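Side-chain contact in ABC-type amino acid transport system, permease component (Caldanaerobacter subterraneus subsp. tengcongensis MB4, PDB 4YMU), which probably serves as the membrane-spanning permease of an ABC importer that carries amino acids, arginine being bound in this structure, across the cell membrane: residues A194-F197 with V198-L201. Sequence-based numbering, arbitrary orientation.
Sequences AIYF and VMTL
V198 N-H donates to A194 O over 2.9 Å in a nearly straight bond. One residue on, M199 N bonds to I195 O, while at the end of its side chain the SD–CE bond folds back (chi3 -41°), which brings CE beside Y196: M199 CE lies 3.9 Å from Y196 CD1 and 4.3 Å from I195 CG2. L19 and L23 of helix 12-44 touch the same methionine, and the Y196 hydroxyl is bonded to T172. These i to i+4 bonds belong to helix 186-214, the last of the chain, whose residues 189-210 are predicted to span the membrane. T200 N continues the series to Y196 O, and T200 OG1 is hydrogen-bonded to G64 O of the second subunit, placing this face at the dimer interface. L201 N reaches F197 O, and L201 CG sits over one face of the F197 ring, 4.2 Å from its centroid, a CH-pi contact. The ring projects outward, its CG anti to the backbone N (chi1 -176°), and its CE2 meets L201 CD1 at 3.5 Å. Were the ring cut back to an alanine here, L201 would probably lose the aromatic face under its CG and a gap would be likely to open toward E60 of the second subunit, which packs on both residues.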
ATOM      1  N   ALA C 194      28.230   8.252 -18.843  1.00103.01           N
ATOM      2  CA  ALA C 194      27.626   7.276 -19.744  1.00 96.68           C
ATOM      3  C   ALA C 194      27.838   5.835 -19.266  1.00100.48           C
ATOM      4  O   ALA C 194      26.895   5.042 -19.255  1.00100.40           O
ATOM      5  CB  ALA C 194      28.148   7.451 -21.157  1.00 83.41           C
ATOM      6  N   ILE C 195      29.057   5.489 -18.865  1.00 92.83           N
ATOM      7  CA  ILE C 195      29.288   4.135 -18.365  1.00 94.31           C
ATOM      8  C   ILE C 195      28.440   3.856 -17.112  1.00 98.38           C
ATOM      9  O   ILE C 195      27.862   2.770 -16.973  1.00100.37           O
ATOM     10  CB  ILE C 195      30.778   3.858 -18.049  1.00 94.65           C
ATOM     11  CG1 ILE C 195      31.639   3.985 -19.303  1.00101.50           C
ATOM     12  CG2 ILE C 195      30.967   2.466 -17.495  1.00 91.90           C
ATOM     13  CD1 ILE C 195      33.091   3.566 -19.076  1.00 97.92           C
ATOM     14  N   TYR C 196      28.363   4.834 -16.209  1.00 94.05           N
ATOM     15  CA  TYR C 196      27.560   4.690 -14.993  1.00 87.94           C
ATOM     16  C   TYR C 196      26.100   4.466 -15.358  1.00 87.72           C
ATOM     17  O   TYR C 196      25.436   3.625 -14.772  1.00 92.82           O
ATOM     18  CB  TYR C 196      27.679   5.923 -14.079  1.00 81.36           C
ATOM     19  CG  TYR C 196      28.848   5.875 -13.107  1.00 82.37           C
ATOM     20  CD1 TYR C 196      28.871   4.955 -12.068  1.00 73.58           C
ATOM     21  CD2 TYR C 196      29.927   6.756 -13.232  1.00 83.04           C
ATOM     22  CE1 TYR C 196      29.936   4.906 -11.177  1.00 90.31           C
ATOM     23  CE2 TYR C 196      31.007   6.716 -12.343  1.00 93.41           C
ATOM     24  CZ  TYR C 196      31.011   5.787 -11.320  1.00 94.29           C
ATOM     25  OH  TYR C 196      32.077   5.737 -10.434  1.00 79.64           O
ATOM     26  N   PHE C 197      25.628   5.212 -16.346  1.00 85.26           N
ATOM     27  CA  PHE C 197      24.254   5.141 -16.791  1.00 97.15           C
ATOM     28  C   PHE C 197      23.940   3.763 -17.346  1.00 97.98           C
ATOM     29  O   PHE C 197      22.953   3.133 -16.952  1.00 84.09           O
ATOM     30  CB  PHE C 197      23.980   6.189 -17.853  1.00 99.62           C
ATOM     31  CG  PHE C 197      22.546   6.232 -18.282  1.00114.32           C
ATOM     32  CD1 PHE C 197      21.575   6.769 -17.449  1.00116.29           C
ATOM     33  CD2 PHE C 197      22.156   5.704 -19.505  1.00114.88           C
ATOM     34  CE1 PHE C 197      20.247   6.807 -17.838  1.00110.88           C
ATOM     35  CE2 PHE C 197      20.827   5.737 -19.898  1.00106.55           C
ATOM     36  CZ  PHE C 197      19.872   6.289 -19.064  1.00106.00           C
ATOM     37  N   VAL C 198      24.774   3.305 -18.273  1.00 96.03           N
ATOM     38  CA  VAL C 198      24.579   1.995 -18.877  1.00 94.28           C
ATOM     39  C   VAL C 198      24.617   0.879 -17.826  1.00 94.13           C
ATOM     40  O   VAL C 198      23.837  -0.076 -17.892  1.00100.24           O
ATOM     41  CB  VAL C 198      25.558   1.758 -20.048  1.00 90.07           C
ATOM     42  CG1 VAL C 198      25.833   0.285 -20.246  1.00 89.38           C
ATOM     43  CG2 VAL C 198      24.995   2.396 -21.319  1.00 78.29           C
ATOM     44  N   MET C 199      25.495   1.017 -16.839  1.00 91.99           N
ATOM     45  CA  MET C 199      25.538   0.055 -15.739  1.00 94.61           C
ATOM     46  C   MET C 199      24.221   0.054 -14.955  1.00101.27           C
ATOM     47  O   MET C 199      23.668  -1.009 -14.621  1.00103.29           O
ATOM     48  CB  MET C 199      26.688   0.373 -14.794  1.00 96.30           C
ATOM     49  CG  MET C 199      27.702  -0.735 -14.664  1.00102.75           C
ATOM     50  SD  MET C 199      28.883  -0.303 -13.380  1.00127.14           S
ATOM     51  CE  MET C 199      29.112   1.444 -13.748  1.00 77.05           C
ATOM     52  N   THR C 200      23.746   1.260 -14.648  1.00 89.84           N
ATOM     53  CA  THR C 200      22.519   1.441 -13.904  1.00 91.73           C
ATOM     54  C   THR C 200      21.358   0.757 -14.627  1.00101.52           C
ATOM     55  O   THR C 200      20.647  -0.049 -14.033  1.00108.54           O
ATOM     56  CB  THR C 200      22.217   2.940 -13.709  1.00 90.79           C
ATOM     57  OG1 THR C 200      22.955   3.433 -12.587  1.00 87.31           O
ATOM     58  CG2 THR C 200      20.711   3.175 -13.482  1.00101.45           C
ATOM     59  N   LEU C 201      21.200   1.062 -15.915  1.00 99.53           N
ATOM     60  CA  LEU C 201      20.171   0.459 -16.758  1.00 96.98           C
ATOM     61  C   LEU C 201      20.271  -1.059 -16.775  1.00106.24           C
ATOM     62  O   LEU C 201      19.271  -1.755 -16.579  1.00115.58           O
ATOM     63  CB  LEU C 201      20.269   0.967 -18.191  1.00 96.64           C
ATOM     64  CG  LEU C 201      19.726   2.352 -18.533  1.00101.94           C
ATOM     65  CD1 LEU C 201      19.684   2.483 -20.034  1.00105.27           C
ATOM     66  CD2 LEU C 201      18.352   2.599 -17.938  1.00 98.95           C
TER